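Local coordinates for protein VMB-1 (Vibrio alginolyticus, PDB 6JV4) that probably hydrolyses beta-lactam antibiotics to substituted beta-amino acids at a two-zinc active site, as expected of a subclass B1 metallo-beta-lactamase, at residues Ala49-Thr54 with Lys62-Trp67; Gly89-Leu94 with Ile99-Thr104; Asn108-Leu113 with Thr145-Val150. All blocks are in the same frame, centred on the assembly; numbering follows the deposited sequence.

Contact 1: Ala49-Thr54 with Lys62-Trp67; sequences AHMIDT and KQLIEW
Met-51, on strand 48-52, carries its side of this contact alone, reaching across to Leu-64 and Ile-65 of helix 58-70. With CG anti to its carbonyl carbon (chi1 -66°) and the chain extended beyond, the side chain spans the gap and delivers its sulfur and terminal methyl to the helix surface. Leu-64 answers from the other side: its CB also points toward the strand, and the two side chains meet tip to tip. One methyl of Leu-64 does the touching, for CD2 lies 4.0 Å from Met-51 CE and equally 4.0 Å from Met-51 SD. Ile-65 meets Met-51 CE differently, crossing the methionine at about a right angle. There CG1 approaches to 3.7 Å of Met-51 CE, the closest approach between the segments, although the CB of Ile-65 does not itself face the strand. No hydrogen bond spans the contact, so its 123 Å² of buried surface rests on apolar packing.

All three touching residues are buried. Met-51 also lies on Ile-75 and Ala-78 of strand 74-79, while Leu-64 covers Val-42 and Ile-65 rests on Leu-94. The outer side of the helix contrasts with this packed face: Lys-62 and Glu-66 are exposed, and CB of Lys-62 points away from the strand. Between these two exposed residues the helix holds itself by its own backbone, Glu-66 N donating to Lys-62 O at 3.0 Å. A helix with one greasy face on its sheet and one charged face to solvent, joining parallel strands 48-52 and 74-79, is the layering of a beta-alpha-beta unit, here in the metallo-beta-lactamase fold.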
# COMPACT_ATOMS: atom_id res chain seq x y z
N ALA A 49 -3.68 11.55 12.06
CA ALA A 49 -4.00 10.50 11.07
C ALA A 49 -2.86 10.40 10.08
O ALA A 49 -2.14 11.40 9.82
CB ALA A 49 -5.27 10.84 10.33
N HIS A 50 -2.78 9.22 9.48
CA HIS A 50 -1.68 8.89 8.56
C HIS A 50 -2.24 8.07 7.41
O HIS A 50 -3.11 7.23 7.67
CB HIS A 50 -0.62 8.11 9.31
CG HIS A 50 -0.09 8.82 10.51
ND1 HIS A 50 1.05 9.58 10.45
CD2 HIS A 50 -0.51 8.83 11.80
CE1 HIS A 50 1.31 10.04 11.68
NE2 HIS A 50 0.39 9.59 12.51
N MET A 51 -1.80 8.35 6.20
CA MET A 51 -2.22 7.54 5.03
C MET A 51 -1.17 6.48 4.72
O MET A 51 0.05 6.79 4.74
CB MET A 51 -2.40 8.40 3.78
CG MET A 51 -3.50 9.34 3.88
SD MET A 51 -3.64 10.16 2.23
CE MET A 51 -4.56 11.59 2.79
N ILE A 52 -1.63 5.30 4.33
CA ILE A 52 -0.82 4.25 3.69
C ILE A 52 -1.36 4.13 2.27
O ILE A 52 -2.50 3.66 2.13
CB ILE A 52 -0.88 2.94 4.50
CG1 ILE A 52 -0.32 3.14 5.92
CG2 ILE A 52 -0.13 1.85 3.74
CD1 ILE A 52 -0.51 1.92 6.77
N ASP A 53 -0.60 4.65 1.31
CA ASP A 53 -0.99 4.86 -0.10
C ASP A 53 -1.99 6.03 -0.16
O ASP A 53 -2.76 6.26 0.77
CB ASP A 53 -1.47 3.60 -0.80
CG ASP A 53 -0.37 2.57 -1.09
OD1 ASP A 53 0.85 2.83 -0.76
OD2 ASP A 53 -0.72 1.57 -1.80
N THR A 54 -1.97 6.72 -1.29
CA THR A 54 -3.02 7.69 -1.65
C THR A 54 -4.11 6.96 -2.42
O THR A 54 -3.86 5.99 -3.16
CB THR A 54 -2.42 8.89 -2.40
OG1 THR A 54 -1.72 8.45 -3.57
CG2 THR A 54 -1.46 9.70 -1.55
N LYS A 62 -8.36 14.34 -2.12
CA LYS A 62 -8.91 15.59 -1.52
C LYS A 62 -10.11 15.24 -0.64
O LYS A 62 -10.21 15.78 0.50
CB LYS A 62 -9.31 16.57 -2.62
CG LYS A 62 -8.12 17.21 -3.30
CD LYS A 62 -8.52 18.21 -4.37
CE LYS A 62 -7.29 18.86 -4.97
NZ LYS A 62 -7.65 19.98 -5.87
N GLN A 63 -10.98 14.33 -1.09
CA GLN A 63 -12.17 13.91 -0.30
C GLN A 63 -11.71 13.21 0.99
O GLN A 63 -12.32 13.43 2.07
CB GLN A 63 -13.08 13.01 -1.12
CG GLN A 63 -13.76 13.76 -2.27
CD GLN A 63 -14.22 12.79 -3.33
OE1 GLN A 63 -14.17 11.58 -3.15
NE2 GLN A 63 -14.72 13.30 -4.45
N LEU A 64 -10.64 12.41 0.89
CA LEU A 64 -10.14 11.68 2.08
C LEU A 64 -9.60 12.70 3.09
O LEU A 64 -9.88 12.54 4.30
CB LEU A 64 -9.04 10.70 1.66
CG LEU A 64 -8.51 9.84 2.81
CD1 LEU A 64 -9.63 9.09 3.52
CD2 LEU A 64 -7.43 8.88 2.31
N ILE A 65 -8.85 13.70 2.64
CA ILE A 65 -8.31 14.76 3.55
C ILE A 65 -9.49 15.49 4.21
O ILE A 65 -9.46 15.70 5.46
CB ILE A 65 -7.38 15.70 2.78
CG1 ILE A 65 -6.07 14.99 2.45
CG2 ILE A 65 -7.13 17.02 3.51
CD1 ILE A 65 -5.29 15.67 1.38
N GLU A 66 -10.53 15.80 3.46
CA GLU A 66 -11.74 16.48 4.03
C GLU A 66 -12.35 15.60 5.12
O GLU A 66 -12.71 16.11 6.20
CB GLU A 66 -12.78 16.80 2.95
CG GLU A 66 -12.37 17.93 2.03
CD GLU A 66 -13.05 17.98 0.65
OE1 GLU A 66 -12.49 18.67 -0.25
OE2 GLU A 66 -14.13 17.33 0.48
N TRP A 67 -12.50 14.30 4.86
CA TRP A 67 -13.13 13.36 5.83
C TRP A 67 -12.29 13.28 7.09
O TRP A 67 -12.89 13.34 8.19
CB TRP A 67 -13.30 11.98 5.22
CG TRP A 67 -13.84 10.96 6.16
CD1 TRP A 67 -15.15 10.67 6.40
CD2 TRP A 67 -13.08 9.99 6.90
NE1 TRP A 67 -15.26 9.61 7.26
CE2 TRP A 67 -14.00 9.18 7.59
CE3 TRP A 67 -11.71 9.76 7.08
CZ2 TRP A 67 -13.60 8.13 8.42
CZ3 TRP A 67 -11.32 8.74 7.92
CH2 TRP A 67 -12.25 7.95 8.59

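Contact 2: Gly89-Leu94 with Ile99-Thr104; sequences GDIPLL and IKTYAT
Leu-94 O accepts the backbone N-H of Ile-99 at an N to O distance of 2.9 Å, the single hydrogen bond between the two segments. The N-H...O angle of 158° shows a fairly straight bond, while the donor stands 32° out of the carbonyl plane. This bond spans the turn that leads from helix 91-96 into strand 100-104, and it goes with a close approach of the backbones, the CA atoms of Leu-94 and Ile-99 being 5.1 Å apart. Ile-99 CB also lies against the acceptor, 3.6 Å from Leu-94 O.

Apolar packing continues from the bond on two fronts, both carried by Leu-94. Toward the turn, its CD2 lies 3.7 Å from Ile-99 CD1. Along the strand, Thr-101 presents its methyl, with CG2 at 3.6 Å from Leu-94 CB and 3.8 Å from Leu-94 CD1. In both pairs the side chains lie at a slant to each other. The Thr-101 rotamer (chi1 55°) sets CG2 anti to the carbonyl carbon and aims it at the leucine, while OG1 is turned to polar partners: it bonds to Asn-95 OD1 and receives the backbone N-H of Ser-120. Ile-91, one helical turn before Asn-95, adds a looser touch, its CG2 4.3 Å from Thr-101 OG1.

All four touching residues are buried, and Leu-94 extends the core onward to Ala-78 and Ile-65. Strand 100-104 runs parallel to its sheet neighbour, strand 74-79, and helix 91-96 lies in the connection between them; packing of that helix on the second strand is characteristic of a beta-alpha-beta crossover, here within the alpha/beta architecture of the metallo-beta-lactamase superfamily.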
# COMPACT_ATOMS: atom_id res chain seq x y z
N GLY A 89 0.28 8.22 -6.30
CA GLY A 89 -0.22 9.21 -7.28
C GLY A 89 -0.34 10.61 -6.73
O GLY A 89 -0.14 11.57 -7.50
N ASP A 90 -0.61 10.79 -5.45
CA ASP A 90 -0.85 12.16 -4.92
C ASP A 90 0.29 12.66 -4.04
O ASP A 90 0.06 13.61 -3.27
CB ASP A 90 -2.26 12.26 -4.34
CG ASP A 90 -3.29 12.51 -5.43
OD1 ASP A 90 -3.06 13.45 -6.26
OD2 ASP A 90 -4.30 11.81 -5.44
N ILE A 91 1.52 12.21 -4.24
CA ILE A 91 2.68 12.85 -3.56
C ILE A 91 2.69 14.37 -3.81
O ILE A 91 2.92 15.13 -2.86
CB ILE A 91 3.97 12.14 -3.96
CG1 ILE A 91 4.09 10.78 -3.25
CG2 ILE A 91 5.17 12.99 -3.69
CD1 ILE A 91 5.33 10.05 -3.64
N PRO A 92 2.51 14.87 -5.06
CA PRO A 92 2.60 16.30 -5.30
C PRO A 92 1.58 17.07 -4.46
O PRO A 92 1.96 18.07 -3.83
CB PRO A 92 2.36 16.44 -6.81
CG PRO A 92 2.85 15.11 -7.36
CD PRO A 92 2.39 14.11 -6.32
N LEU A 93 0.33 16.62 -4.44
CA LEU A 93 -0.73 17.26 -3.63
C LEU A 93 -0.31 17.27 -2.17
O LEU A 93 -0.46 18.31 -1.52
CB LEU A 93 -2.07 16.54 -3.81
CG LEU A 93 -3.18 17.05 -2.91
CD1 LEU A 93 -3.52 18.52 -3.26
CD2 LEU A 93 -4.40 16.18 -3.00
N LEU A 94 0.14 16.12 -1.63
CA LEU A 94 0.46 16.09 -0.18
C LEU A 94 1.65 17.01 0.09
O LEU A 94 1.62 17.75 1.12
CB LEU A 94 0.75 14.65 0.26
CG LEU A 94 -0.41 13.67 0.13
CD1 LEU A 94 0.01 12.27 0.57
CD2 LEU A 94 -1.63 14.08 0.89
N ILE A 99 2.04 18.01 3.97
CA ILE A 99 1.84 16.71 4.65
C ILE A 99 3.09 15.88 4.34
O ILE A 99 3.40 15.77 3.16
CB ILE A 99 0.55 16.04 4.16
CG1 ILE A 99 -0.68 16.88 4.48
CG2 ILE A 99 0.42 14.63 4.72
CD1 ILE A 99 -1.91 16.46 3.72
N LYS A 100 3.83 15.42 5.34
CA LYS A 100 5.10 14.69 5.10
C LYS A 100 4.77 13.42 4.31
O LYS A 100 3.75 12.78 4.61
CB LYS A 100 5.83 14.28 6.38
CG LYS A 100 6.24 15.42 7.30
CD LYS A 100 7.31 15.04 8.30
CE LYS A 100 7.91 16.26 8.99
NZ LYS A 100 9.38 16.26 8.87
N THR A 101 5.55 13.16 3.29
CA THR A 101 5.44 11.93 2.48
C THR A 101 6.69 11.11 2.70
O THR A 101 7.81 11.63 2.61
CB THR A 101 5.17 12.24 1.01
OG1 THR A 101 6.17 13.13 0.52
CG2 THR A 101 3.80 12.84 0.79
N TYR A 102 6.50 9.81 2.88
CA TYR A 102 7.62 8.89 3.12
C TYR A 102 7.67 7.86 2.01
O TYR A 102 6.62 7.36 1.62
CB TYR A 102 7.43 8.14 4.42
CG TYR A 102 7.70 8.97 5.65
CD1 TYR A 102 8.95 8.95 6.25
CD2 TYR A 102 6.76 9.83 6.12
CE1 TYR A 102 9.22 9.74 7.36
CE2 TYR A 102 7.00 10.63 7.23
CZ TYR A 102 8.24 10.56 7.86
OH TYR A 102 8.44 11.34 8.95
N ALA A 103 8.87 7.61 1.50
CA ALA A 103 9.11 6.57 0.48
C ALA A 103 10.50 6.05 0.71
O ALA A 103 11.37 6.83 1.17
CB ALA A 103 8.93 7.10 -0.93
N THR A 104 10.76 4.81 0.32
CA THR A 104 12.13 4.30 0.40
C THR A 104 13.00 4.95 -0.67
O THR A 104 12.50 5.53 -1.67
CB THR A 104 12.24 2.78 0.28
OG1 THR A 104 11.99 2.45 -1.09
CG2 THR A 104 11.31 2.02 1.20

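Contact 3: Asn108-Leu113 with Thr145-Val150; sequences NKLLKL and TEDNIV
Lys-109 and Glu-146 form a salt bridge in which NZ donates to OE2 at 2.7 Å, arriving on the syn side of the carboxylate but 28° out of its plane. The lysine chain, bent at chi3 (75°), brings its ammonium across the extended glutamate at about a right angle. A water donates to the other oxygen, Glu-146 OE1, at 2.7 Å and is only weakly linked to Lys-109 NZ.

A second carboxylate is held from within its own segment: Thr-145 OG1 donates to Asp-147 OD1 at 2.7 Å, from above the carboxylate plane. Asp-147 OD2 is engaged by Thr-107 OG1, so both oxygens of this buried group are bonded.

Between the two acids lies Leu-110. Its CD1 methyl stands 3.8 Å from both Glu-146 OE1 and Asp-147 OD1, the leucine side chain crossing both acids at a slant. Salt bridge and leucine join helix 105-113 to the loop before strand 150-153, with Lys-109 exposed, Glu-146 partly exposed and Leu-110 buried; the Asp-147 side chain lies about 4 Å from that of zinc ligand His-82. Such chemistry implies unequal strength: water can reach and probably weakens the outer pair, whereas bonds at both oxygens probably hold the Asp-147 carboxylate in one rotation.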
# COMPACT_ATOMS: atom_id res chain seq x y z
N ASN A 108 12.00 6.29 -4.43
CA ASN A 108 12.33 7.65 -4.91
C ASN A 108 13.23 7.55 -6.15
O ASN A 108 13.02 8.35 -7.09
CB ASN A 108 12.95 8.51 -3.82
CG ASN A 108 11.89 9.03 -2.87
OD1 ASN A 108 10.73 9.27 -3.24
ND2 ASN A 108 12.30 9.20 -1.61
N LYS A 109 14.11 6.55 -6.22
CA LYS A 109 14.89 6.27 -7.45
C LYS A 109 13.92 6.12 -8.62
O LYS A 109 14.18 6.73 -9.72
CB LYS A 109 15.77 5.04 -7.31
CG LYS A 109 16.46 4.62 -8.62
CD LYS A 109 17.27 3.40 -8.50
CE LYS A 109 16.47 2.11 -8.43
NZ LYS A 109 17.36 0.94 -8.31
N LEU A 110 12.88 5.31 -8.45
CA LEU A 110 11.96 4.97 -9.56
C LEU A 110 11.01 6.12 -9.85
O LEU A 110 10.72 6.36 -11.06
CB LEU A 110 11.26 3.65 -9.26
CG LEU A 110 12.24 2.48 -9.19
CD1 LEU A 110 11.57 1.20 -8.76
CD2 LEU A 110 12.91 2.29 -10.53
N LEU A 111 10.62 6.91 -8.85
CA LEU A 111 9.82 8.12 -9.15
C LEU A 111 10.71 9.07 -9.96
O LEU A 111 10.22 9.62 -11.00
CB LEU A 111 9.36 8.76 -7.85
CG LEU A 111 8.28 7.98 -7.09
CD1 LEU A 111 8.15 8.57 -5.68
CD2 LEU A 111 6.94 8.00 -7.79
N LYS A 112 11.96 9.24 -9.56
CA LYS A 112 12.88 10.21 -10.21
C LYS A 112 13.13 9.75 -11.65
O LYS A 112 13.16 10.61 -12.57
CB LYS A 112 14.17 10.34 -9.43
CG LYS A 112 15.14 11.38 -9.96
CD LYS A 112 16.40 11.49 -9.13
CE LYS A 112 17.63 11.83 -9.96
NZ LYS A 112 17.40 13.07 -10.74
N LEU A 113 13.28 8.44 -11.87
CA LEU A 113 13.55 7.84 -13.20
C LEU A 113 12.40 8.19 -14.13
O LEU A 113 12.64 8.36 -15.35
CB LEU A 113 13.65 6.32 -13.05
CG LEU A 113 13.82 5.50 -14.33
CD1 LEU A 113 15.14 5.86 -15.01
CD2 LEU A 113 13.79 4.01 -14.00
N THR A 145 7.03 -4.92 -7.83
CA THR A 145 8.03 -3.97 -8.31
C THR A 145 9.31 -4.20 -7.50
O THR A 145 9.31 -4.91 -6.50
CB THR A 145 7.57 -2.51 -8.20
OG1 THR A 145 7.25 -2.31 -6.82
CG2 THR A 145 6.38 -2.16 -9.07
N GLU A 146 10.37 -3.56 -7.94
CA GLU A 146 11.68 -3.63 -7.26
C GLU A 146 11.52 -3.06 -5.85
O GLU A 146 12.24 -3.55 -4.94
CB GLU A 146 12.63 -2.76 -8.09
CG GLU A 146 13.98 -2.57 -7.51
CD GLU A 146 14.88 -1.60 -8.30
OE1 GLU A 146 14.48 -1.12 -9.39
OE2 GLU A 146 16.02 -1.41 -7.86
N ASP A 147 10.71 -1.99 -5.71
CA ASP A 147 10.68 -1.13 -4.51
C ASP A 147 9.58 -1.48 -3.51
O ASP A 147 9.55 -0.86 -2.44
CB ASP A 147 10.54 0.34 -4.91
CG ASP A 147 9.24 0.62 -5.64
OD1 ASP A 147 8.87 -0.21 -6.47
OD2 ASP A 147 8.65 1.66 -5.36
N ASN A 148 8.70 -2.42 -3.80
CA ASN A 148 7.46 -2.60 -3.02
C ASN A 148 7.79 -2.84 -1.53
O ASN A 148 8.70 -3.67 -1.22
CB ASN A 148 6.54 -3.68 -3.61
CG ASN A 148 7.16 -5.03 -3.90
OD1 ASN A 148 8.20 -5.43 -3.27
ND2 ASN A 148 6.59 -5.71 -4.85
N ILE A 149 7.08 -2.16 -0.63
CA ILE A 149 7.16 -2.40 0.84
C ILE A 149 5.81 -2.85 1.36
O ILE A 149 4.76 -2.61 0.74
CB ILE A 149 7.62 -1.11 1.56
CG1 ILE A 149 6.79 0.09 1.20
CG2 ILE A 149 9.10 -0.86 1.28
CD1 ILE A 149 6.98 1.30 2.12
N VAL A 150 5.83 -3.47 2.54
CA VAL A 150 4.59 -3.78 3.27
C VAL A 150 4.62 -2.96 4.57
O VAL A 150 5.69 -2.51 5.00
CB VAL A 150 4.45 -5.29 3.52
CG1 VAL A 150 4.41 -6.06 2.20
CG2 VAL A 150 5.51 -5.81 4.48
O HOH W 1 16.18 -0.33 -11.28

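Contacts 1 and 2, with centres 11 Å apart, pack against the same sheet and touch directly: Thr-54 OG1 lies 3.2 Å from Asp-90 N, a probable hydrogen bond, and Thr-54 CG2 meets Leu-94 CD1 at 3.6 Å. Contact 2 passes into contact 3 along the chain, because strand 100-104 leads straight into helix 105-113; Ile-91 CD1 also packs on Leu-111 CD1 at 3.8 Å. Contacts 1 and 3 do not touch, their nearest atoms being about 7 Å apart and their centres 21 Å. Proximity to the zinc site rises in step: contact 1 lies away from it, the Ile-91 side chain is about 13 Å from a zinc ion, and that of Asp-147 about 8 Å.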